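Local coordinates for protein hexokinase (Schistosoma mansoni, PDB 1BDG) that catalyses the ATP-dependent phosphorylation of hexoses such as glucose, mannose and fructose to their 6-phosphates, with glucose the first step of glycolysis, at residues D31-S36 against S49-F54; A225-S230 against I389-V394; C384-I389 against D415-L420. One frame throughout, in Å; residues are numbered along the deposited sequence.

Contact 1: residues D31-S36 against S49-F54; sequences DRMGES and SSIKMF. Unlike the reference sequence in segment 31-36: Met33 (reference Thr).
Ser36 and Ile51 account for most of this contact, their CA atoms 5.9 Å apart where the helix meets the incoming loop. Both CB atoms are directed across the interface. The CG1 arm of Ile51 passes beside Ser36, with CG1 4.2 Å from Ser36 CB, and runs on to place its CD1 3.9 Å from Met33 CG. The torsions explain that reach: CG1 is anti to the carbonyl carbon of Ile51 (chi1 -64°), and CD1 extends straight from it, which carries this branch to the helix. There it meets the Met33 side chain at roughly a right angle, over the methylene part and not the sulfur. Met37, one turn further along the helix, also touches Ile51. The helix is 23-41, and the loop, which follows helix 43-46, leads into strand 54-55 at one border of the six-stranded mixed sheet in this actin-like ATPase fold. The Ile51 side chain is about 11 Å from the bound glucose and about 6 Å from the side chain of Glu249, which binds the sugar. Ser49 supplies the polar side of the interface. Its OG sits 3.3 Å from Ser36 O, at best a weak hydrogen bond whose proton is not settled, and it receives Ile51 N weakly in the manner of an ST turn. The loop is further braced by Lys52 NZ, which bonds to Ser49 O at 2.8 Å and also to Asn46 O. On the helix, the Ser36 hydroxyl turns back to Arg32 O, donating from above the carbonyl plane to an oxygen that already accepts Ser36 N.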
loop_
_atom_site.group_PDB
_atom_site.type_symbol
_atom_site.label_atom_id
_atom_site.label_comp_id
_atom_site.label_asym_id
_atom_site.label_seq_id
_atom_site.Cartn_x
_atom_site.Cartn_y
_atom_site.Cartn_z
ATOM N N ASP A 31 -4.310 -19.642 2.023
ATOM C CA ASP A 31 -4.509 -20.788 1.131
ATOM C C ASP A 31 -5.227 -20.407 -0.149
ATOM O O ASP A 31 -4.829 -20.821 -1.229
ATOM C CB ASP A 31 -5.326 -21.855 1.840
ATOM C CG ASP A 31 -4.769 -23.226 1.645
ATOM O OD1 ASP A 31 -3.582 -23.413 1.984
ATOM O OD2 ASP A 31 -5.509 -24.111 1.168
ATOM N N ARG A 32 -6.324 -19.666 -0.009
ATOM C CA ARG A 32 -7.112 -19.177 -1.143
ATOM C C ARG A 32 -6.271 -18.171 -1.946
ATOM O O ARG A 32 -6.251 -18.204 -3.175
ATOM C CB ARG A 32 -8.403 -18.494 -0.637
ATOM C CG ARG A 32 -9.518 -19.449 -0.265
ATOM C CD ARG A 32 -10.609 -18.791 0.553
ATOM N NE ARG A 32 -11.638 -19.757 0.933
ATOM C CZ ARG A 32 -12.839 -19.859 0.353
ATOM N NH1 ARG A 32 -13.188 -19.035 -0.634
ATOM N NH2 ARG A 32 -13.664 -20.855 0.691
ATOM N N MET A 33 -5.560 -17.296 -1.237
ATOM C CA MET A 33 -4.717 -16.295 -1.870
ATOM C C MET A 33 -3.715 -16.989 -2.799
ATOM O O MET A 33 -3.698 -16.721 -4.002
ATOM C CB MET A 33 -3.998 -15.459 -0.808
ATOM C CG MET A 33 -3.105 -14.360 -1.372
ATOM S SD MET A 33 -2.337 -13.305 -0.092
ATOM C CE MET A 33 -3.783 -12.349 0.378
ATOM N N GLY A 34 -2.916 -17.898 -2.244
ATOM C CA GLY A 34 -1.950 -18.630 -3.040
ATOM C C GLY A 34 -2.622 -19.284 -4.224
ATOM O O GLY A 34 -2.073 -19.313 -5.318
ATOM N N GLU A 35 -3.831 -19.792 -4.023
ATOM C CA GLU A 35 -4.570 -20.416 -5.113
ATOM C C GLU A 35 -4.761 -19.389 -6.248
ATOM O O GLU A 35 -4.616 -19.743 -7.422
ATOM C CB GLU A 35 -5.932 -20.966 -4.615
ATOM C CG GLU A 35 -5.861 -22.165 -3.626
ATOM C CD GLU A 35 -7.155 -22.375 -2.778
ATOM O OE1 GLU A 35 -8.285 -22.185 -3.291
ATOM O OE2 GLU A 35 -7.046 -22.724 -1.579
ATOM N N SER A 36 -5.039 -18.122 -5.905
ATOM C CA SER A 36 -5.253 -17.056 -6.910
ATOM C C SER A 36 -4.012 -16.594 -7.637
ATOM O O SER A 36 -4.067 -16.343 -8.834
ATOM C CB SER A 36 -5.913 -15.829 -6.297
ATOM O OG SER A 36 -7.102 -16.182 -5.624
ATOM N N SER A 49 -9.102 -14.239 -12.445
ATOM C CA SER A 49 -8.529 -14.174 -11.105
ATOM C C SER A 49 -8.444 -12.730 -10.658
ATOM O O SER A 49 -8.199 -11.833 -11.475
ATOM C CB SER A 49 -7.124 -14.749 -11.076
ATOM O OG SER A 49 -6.461 -14.336 -9.890
ATOM N N SER A 50 -8.613 -12.507 -9.358
ATOM C CA SER A 50 -8.538 -11.166 -8.833
ATOM C C SER A 50 -7.089 -10.727 -8.686
ATOM O O SER A 50 -6.781 -9.533 -8.816
ATOM C CB SER A 50 -9.290 -11.050 -7.518
ATOM O OG SER A 50 -8.833 -11.995 -6.582
ATOM N N ILE A 51 -6.187 -11.678 -8.443
ATOM C CA ILE A 51 -4.775 -11.325 -8.309
ATOM C C ILE A 51 -4.068 -11.369 -9.658
ATOM O O ILE A 51 -3.617 -12.423 -10.110
ATOM C CB ILE A 51 -4.055 -12.158 -7.235
ATOM C CG1 ILE A 51 -4.674 -11.846 -5.872
ATOM C CG2 ILE A 51 -2.561 -11.852 -7.251
ATOM C CD1 ILE A 51 -3.945 -12.436 -4.686
ATOM N N LYS A 52 -3.930 -10.181 -10.247
ATOM C CA LYS A 52 -3.349 -9.977 -11.577
ATOM C C LYS A 52 -1.930 -10.400 -11.901
ATOM O O LYS A 52 -1.643 -10.662 -13.070
ATOM C CB LYS A 52 -3.554 -8.539 -12.020
ATOM C CG LYS A 52 -5.014 -8.177 -12.140
ATOM C CD LYS A 52 -5.677 -9.020 -13.193
ATOM C CE LYS A 52 -7.092 -9.337 -12.824
ATOM N NZ LYS A 52 -7.619 -10.367 -13.756
ATOM N N MET A 53 -1.036 -10.370 -10.909
ATOM C CA MET A 53 0.360 -10.787 -11.071
ATOM C C MET A 53 1.069 -10.150 -12.252
ATOM O O MET A 53 1.779 -10.845 -12.989
ATOM C CB MET A 53 0.442 -12.310 -11.240
ATOM C CG MET A 53 -0.235 -13.125 -10.168
ATOM S SD MET A 53 0.564 -12.969 -8.602
ATOM C CE MET A 53 1.516 -14.351 -8.646
ATOM N N PHE A 54 0.951 -8.831 -12.394
ATOM C CA PHE A 54 1.580 -8.131 -13.513
ATOM C C PHE A 54 3.107 -8.211 -13.509
ATOM O O PHE A 54 3.746 -7.754 -12.555
ATOM C CB PHE A 54 1.216 -6.642 -13.513
ATOM C CG PHE A 54 -0.250 -6.356 -13.555
ATOM C CD1 PHE A 54 -0.971 -6.524 -14.725
ATOM C CD2 PHE A 54 -0.899 -5.850 -12.435
ATOM C CE1 PHE A 54 -2.326 -6.182 -14.780
ATOM C CE2 PHE A 54 -2.236 -5.511 -12.484
ATOM C CZ PHE A 54 -2.952 -5.675 -13.663
#

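Contact 2: residues A225-S230 against I389-V394; sequences AYIEDS and INRSEV
Glu228 OE1 is gripped by two groups, one of them Tyr226, whose ring packs against Ile389 across the contact. Tyr226 OH donates to the anti lone pair of OE1 at 2.7 Å, and OE1 lies in the plane of the ring, at its edge; Arg388 NH1 forms a salt bridge to the same oxygen. The other carboxylate oxygen, OE2, takes Asp229 N at 2.9 Å, somewhat out of the carboxylate plane, so both oxygens of the group are anchored. Tyr226 has its ring between the backbone N and the carbonyl carbon (chi1 72°), a rotation that lays its inner part along Ile389. Ile389 CG1 comes to 3.5 Å from Tyr226 CD2 at an oblique angle, and Ile389 CD1 to 3.7 Å from Tyr226 CB, the two side chains running past each other in opposite senses. Ile389 closes helix 357-389; Asn390 then leaves helical geometry with positive phi, and the chain turns into strand 393-399. In the sheet, strand 212-218 separates that strand from 222-229, and Ile389 also rests on Ala213 and Val214. Further along the turn, Arg391 stretches out until NH1 lies 3.9 Å from Ile227 CD1, while its NH2 pairs with Glu243. Across the two segments, then, the chemistry is van der Waals packing, while the polar ends nearby, Tyr226 OH, Glu228 and Arg391 NH2, have partners within the strand, on helix 357-389 or on strand 243-247.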
loop_
_atom_site.group_PDB
_atom_site.type_symbol
_atom_site.label_atom_id
_atom_site.label_comp_id
_atom_site.label_asym_id
_atom_site.label_seq_id
_atom_site.Cartn_x
_atom_site.Cartn_y
_atom_site.Cartn_z
ATOM N N ALA A 225 5.446 -7.407 -3.909
ATOM C CA ALA A 225 6.091 -7.739 -5.158
ATOM C C ALA A 225 7.153 -8.718 -4.728
ATOM O O ALA A 225 7.683 -8.593 -3.625
ATOM C CB ALA A 225 6.716 -6.515 -5.752
ATOM N N TYR A 226 7.453 -9.706 -5.560
ATOM C CA TYR A 226 8.458 -10.701 -5.205
ATOM C C TYR A 226 9.207 -11.224 -6.441
ATOM O O TYR A 226 8.745 -11.044 -7.566
ATOM C CB TYR A 226 7.786 -11.846 -4.418
ATOM C CG TYR A 226 6.920 -12.748 -5.256
ATOM C CD1 TYR A 226 5.629 -12.381 -5.601
ATOM C CD2 TYR A 226 7.420 -13.949 -5.765
ATOM C CE1 TYR A 226 4.856 -13.191 -6.452
ATOM C CE2 TYR A 226 6.667 -14.758 -6.603
ATOM C CZ TYR A 226 5.390 -14.378 -6.949
ATOM O OH TYR A 226 4.653 -15.165 -7.807
ATOM N N ILE A 227 10.377 -11.832 -6.252
ATOM C CA ILE A 227 11.107 -12.369 -7.405
ATOM C C ILE A 227 10.530 -13.738 -7.757
ATOM O O ILE A 227 10.379 -14.586 -6.881
ATOM C CB ILE A 227 12.630 -12.485 -7.172
ATOM C CG1 ILE A 227 13.202 -11.173 -6.624
ATOM C CG2 ILE A 227 13.319 -12.720 -8.516
ATOM C CD1 ILE A 227 14.676 -11.239 -6.244
ATOM N N GLU A 228 10.216 -13.942 -9.035
ATOM C CA GLU A 228 9.624 -15.192 -9.511
ATOM C C GLU A 228 10.378 -15.835 -10.669
ATOM O O GLU A 228 11.221 -15.225 -11.307
ATOM C CB GLU A 228 8.164 -14.934 -9.931
ATOM C CG GLU A 228 7.456 -16.052 -10.719
ATOM C CD GLU A 228 7.040 -17.220 -9.865
ATOM O OE1 GLU A 228 6.113 -17.031 -9.060
ATOM O OE2 GLU A 228 7.620 -18.324 -9.994
ATOM N N ASP A 229 10.066 -17.100 -10.893
ATOM C CA ASP A 229 10.612 -17.944 -11.944
ATOM C C ASP A 229 9.925 -17.487 -13.251
ATOM O O ASP A 229 8.731 -17.694 -13.450
ATOM C CB ASP A 229 10.200 -19.376 -11.575
ATOM C CG ASP A 229 10.906 -20.440 -12.368
ATOM O OD1 ASP A 229 10.749 -20.497 -13.600
ATOM O OD2 ASP A 229 11.564 -21.283 -11.731
ATOM N N SER A 230 10.670 -16.890 -14.163
ATOM C CA SER A 230 10.070 -16.428 -15.410
ATOM C C SER A 230 9.635 -17.552 -16.344
ATOM O O SER A 230 9.432 -17.313 -17.539
ATOM C CB SER A 230 11.022 -15.493 -16.152
ATOM O OG SER A 230 12.165 -16.213 -16.573
ATOM N N ILE A 389 7.715 -18.019 -3.125
ATOM C CA ILE A 389 9.147 -17.825 -3.342
ATOM C C ILE A 389 9.898 -19.125 -2.990
ATOM O O ILE A 389 10.731 -19.599 -3.763
ATOM C CB ILE A 389 9.669 -16.624 -2.506
ATOM C CG1 ILE A 389 9.302 -15.314 -3.200
ATOM C CG2 ILE A 389 11.150 -16.707 -2.280
ATOM C CD1 ILE A 389 10.242 -14.188 -2.912
ATOM N N ASN A 390 9.555 -19.715 -1.848
ATOM C CA ASN A 390 10.137 -20.974 -1.391
ATOM C C ASN A 390 11.626 -20.941 -0.963
ATOM O O ASN A 390 12.134 -21.931 -0.415
ATOM C CB ASN A 390 9.876 -22.091 -2.431
ATOM N N ARG A 391 12.308 -19.819 -1.187
ATOM C CA ARG A 391 13.703 -19.686 -0.803
ATOM C C ARG A 391 13.786 -19.945 0.692
ATOM O O ARG A 391 12.867 -19.597 1.429
ATOM C CB ARG A 391 14.204 -18.271 -1.097
ATOM C CG ARG A 391 14.342 -17.969 -2.566
ATOM C CD ARG A 391 14.903 -16.572 -2.864
ATOM N NE ARG A 391 15.153 -16.481 -4.305
ATOM C CZ ARG A 391 15.675 -15.435 -4.942
ATOM N NH1 ARG A 391 16.025 -14.340 -4.278
ATOM N NH2 ARG A 391 15.848 -15.491 -6.260
ATOM N N SER A 392 14.889 -20.521 1.150
ATOM C CA SER A 392 15.047 -20.816 2.568
ATOM C C SER A 392 15.486 -19.608 3.403
ATOM O O SER A 392 15.483 -19.680 4.639
ATOM C CB SER A 392 16.012 -21.967 2.758
ATOM N N GLU A 393 15.858 -18.510 2.743
ATOM C CA GLU A 393 16.289 -17.291 3.434
ATOM C C GLU A 393 15.742 -16.060 2.714
ATOM O O GLU A 393 16.319 -15.580 1.750
ATOM C CB GLU A 393 17.811 -17.240 3.490
ATOM C CG GLU A 393 18.364 -16.760 4.815
ATOM C CD GLU A 393 19.466 -17.674 5.339
ATOM O OE1 GLU A 393 20.537 -17.760 4.692
ATOM O OE2 GLU A 393 19.256 -18.316 6.400
ATOM N N VAL A 394 14.618 -15.556 3.188
ATOM C CA VAL A 394 13.975 -14.413 2.577
ATOM C C VAL A 394 14.034 -13.130 3.404
ATOM O O VAL A 394 13.601 -13.112 4.559
ATOM C CB VAL A 394 12.481 -14.708 2.336
ATOM C CG1 VAL A 394 11.876 -13.643 1.433
ATOM C CG2 VAL A 394 12.284 -16.102 1.763
#

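Contact 3: residues C384-I389 against D415-L420; sequences CILRRI and DMVDKL. With SO4 (sulfate ion), chain E.
The Arg387 guanidinium holds Leu420 O at its edge, close to its plane, and Arg388, the next residue, has a sulfate ion modelled at the edge of its own guanidinium, too near for its exact position to be trusted. Leu420 ends helix 409-420, part of the beta-alpha-beta crossover between the adjacent parallel strands 393-399 and 426-431, and Arg387 reaches it from the last turns of helix 357-389. Two N-H groups converge on that one carbonyl: NE at 2.8 Å from Leu420 O and NH2 at 2.6 Å from it. Both bonds are bent (126° and 129°) and weak. With CG anti to the carbonyl carbon (chi1 -71°) and the chain extended from there to NE, Arg387 reaches across to the neighbouring helix, and its positive charge probably suits the negative end of the helix dipole. Leu420 CB also lies close to NH2, and Cys30 and Glu27 of helix 23-41 flank Arg387 and Leu420 respectively. The sulfate, probably from the crystallisation liquor, is also bonded to Lys232 NZ. Deeper in, the helices meet through hydrocarbon: Leu386 crosses Val417 at about a right angle, with Leu386 CD1 3.8 Å from Val417 CG1.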
loop_
_atom_site.group_PDB
_atom_site.type_symbol
_atom_site.label_atom_id
_atom_site.label_comp_id
_atom_site.label_asym_id
_atom_site.label_seq_id
_atom_site.Cartn_x
_atom_site.Cartn_y
_atom_site.Cartn_z
ATOM N N CYS A 384 2.123 -16.305 2.566
ATOM C CA CYS A 384 1.746 -16.864 1.282
ATOM C C CYS A 384 2.850 -16.661 0.261
ATOM O O CYS A 384 3.075 -17.518 -0.593
ATOM C CB CYS A 384 0.478 -16.220 0.758
ATOM S SG CYS A 384 0.338 -16.490 -1.008
ATOM N N ILE A 385 3.508 -15.505 0.328
ATOM C CA ILE A 385 4.606 -15.170 -0.577
ATOM C C ILE A 385 5.769 -16.111 -0.294
ATOM O O ILE A 385 6.338 -16.710 -1.202
ATOM C CB ILE A 385 5.046 -13.702 -0.385
ATOM C CG1 ILE A 385 4.028 -12.754 -1.025
ATOM C CG2 ILE A 385 6.412 -13.476 -0.954
ATOM C CD1 ILE A 385 3.803 -12.990 -2.497
ATOM N N LEU A 386 6.094 -16.263 0.982
ATOM C CA LEU A 386 7.172 -17.149 1.415
ATOM C C LEU A 386 6.899 -18.588 0.966
ATOM O O LEU A 386 7.830 -19.369 0.770
ATOM C CB LEU A 386 7.323 -17.105 2.944
ATOM C CG LEU A 386 7.683 -15.760 3.559
ATOM C CD1 LEU A 386 8.069 -15.975 4.995
ATOM C CD2 LEU A 386 8.822 -15.124 2.809
ATOM N N ARG A 387 5.623 -18.939 0.854
ATOM C CA ARG A 387 5.234 -20.271 0.413
ATOM C C ARG A 387 5.375 -20.419 -1.095
ATOM O O ARG A 387 5.393 -21.524 -1.615
ATOM C CB ARG A 387 3.802 -20.582 0.827
ATOM C CG ARG A 387 3.654 -20.799 2.307
ATOM C CD ARG A 387 2.475 -21.689 2.630
ATOM N NE ARG A 387 2.105 -21.572 4.038
ATOM C CZ ARG A 387 0.858 -21.402 4.473
ATOM N NH1 ARG A 387 -0.161 -21.335 3.618
ATOM N NH2 ARG A 387 0.630 -21.313 5.775
ATOM N N ARG A 388 5.468 -19.287 -1.781
ATOM C CA ARG A 388 5.621 -19.253 -3.223
ATOM C C ARG A 388 7.101 -19.122 -3.534
ATOM O O ARG A 388 7.689 -20.023 -4.124
ATOM C CB ARG A 388 4.820 -18.085 -3.798
ATOM C CG ARG A 388 5.038 -17.825 -5.257
ATOM C CD ARG A 388 3.783 -17.236 -5.883
ATOM N NE ARG A 388 2.847 -18.272 -6.337
ATOM C CZ ARG A 388 3.062 -19.124 -7.345
ATOM N NH1 ARG A 388 4.183 -19.100 -8.042
ATOM N NH2 ARG A 388 2.134 -19.998 -7.667
ATOM N N ILE A 389 7.715 -18.019 -3.125
ATOM C CA ILE A 389 9.147 -17.825 -3.342
ATOM C C ILE A 389 9.898 -19.125 -2.990
ATOM O O ILE A 389 10.731 -19.599 -3.763
ATOM C CB ILE A 389 9.669 -16.624 -2.506
ATOM C CG1 ILE A 389 9.302 -15.314 -3.200
ATOM C CG2 ILE A 389 11.150 -16.707 -2.280
ATOM C CD1 ILE A 389 10.242 -14.188 -2.912
ATOM N N ASP A 415 4.005 -12.187 13.830
ATOM C CA ASP A 415 3.524 -13.359 14.534
ATOM C C ASP A 415 2.670 -14.196 13.591
ATOM O O ASP A 415 2.783 -15.429 13.581
ATOM C CB ASP A 415 2.739 -12.975 15.791
ATOM C CG ASP A 415 3.626 -12.364 16.880
ATOM O OD1 ASP A 415 4.858 -12.161 16.646
ATOM O OD2 ASP A 415 3.079 -12.080 17.980
ATOM N N MET A 416 1.863 -13.553 12.747
ATOM C CA MET A 416 1.032 -14.332 11.836
ATOM C C MET A 416 1.883 -15.034 10.766
ATOM O O MET A 416 1.696 -16.232 10.515
ATOM C CB MET A 416 -0.063 -13.484 11.214
ATOM C CG MET A 416 -1.075 -14.294 10.412
ATOM S SD MET A 416 -1.706 -15.771 11.254
ATOM C CE MET A 416 -2.177 -15.193 12.878
ATOM N N VAL A 417 2.844 -14.316 10.172
ATOM C CA VAL A 417 3.726 -14.916 9.159
ATOM C C VAL A 417 4.463 -16.080 9.807
ATOM O O VAL A 417 4.857 -17.026 9.129
ATOM C CB VAL A 417 4.833 -13.965 8.676
ATOM C CG1 VAL A 417 5.621 -14.638 7.574
ATOM C CG2 VAL A 417 4.267 -12.634 8.223
ATOM N N ASP A 418 4.623 -16.014 11.122
ATOM C CA ASP A 418 5.325 -17.042 11.846
ATOM C C ASP A 418 4.554 -18.340 12.005
ATOM O O ASP A 418 5.146 -19.410 12.005
ATOM C CB ASP A 418 5.743 -16.505 13.195
ATOM C CG ASP A 418 7.215 -16.599 13.408
ATOM O OD1 ASP A 418 7.776 -17.671 13.145
ATOM O OD2 ASP A 418 7.818 -15.605 13.846
ATOM N N LYS A 419 3.240 -18.264 12.164
ATOM C CA LYS A 419 2.436 -19.486 12.308
ATOM C C LYS A 419 2.133 -20.130 10.959
ATOM O O LYS A 419 1.707 -21.285 10.908
ATOM C CB LYS A 419 1.101 -19.189 13.006
ATOM C CG LYS A 419 1.212 -18.911 14.484
ATOM C CD LYS A 419 -0.049 -18.267 15.004
ATOM C CE LYS A 419 0.115 -17.854 16.448
ATOM N NZ LYS A 419 1.324 -17.002 16.628
ATOM N N LEU A 420 2.306 -19.365 9.878
ATOM C CA LEU A 420 2.009 -19.836 8.523
ATOM C C LEU A 420 3.179 -19.948 7.551
ATOM O O LEU A 420 2.994 -20.439 6.432
ATOM C CB LEU A 420 0.958 -18.933 7.889
ATOM C CG LEU A 420 -0.232 -18.595 8.768
ATOM C CD1 LEU A 420 -1.235 -17.763 8.000
ATOM C CD2 LEU A 420 -0.860 -19.891 9.262
HETATM S S SO4 E . 2.830 -22.444 -8.951
HETATM O O1 SO4 E . 1.901 -22.625 -7.865
HETATM O O2 SO4 E . 3.939 -21.656 -8.497
HETATM O O3 SO4 E . 3.299 -23.736 -9.387
HETATM O O4 SO4 E . 2.185 -21.762 -10.043
#

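From the N terminus, contact 1 comes first: it closes a short, largely helical loop between helix 23-41 and the approach to strand 54-55, and is complete before the others begin. Contact 2 opens at strand 222-229 and closes 159 residues later, where helix 357-389 ends and the chain turns into strand 393-399. Contact 3 starts on the end of that helix and finishes on helix 409-420, so contacts 2 and 3 cross and share Ile389. All three join physically. Met53 of contact 1 packs on Tyr226, and Gly34 and Met33 lie against Cys384. Together they fasten helices 23-41, 357-389 and 409-420 to one another and to the six-stranded sheet.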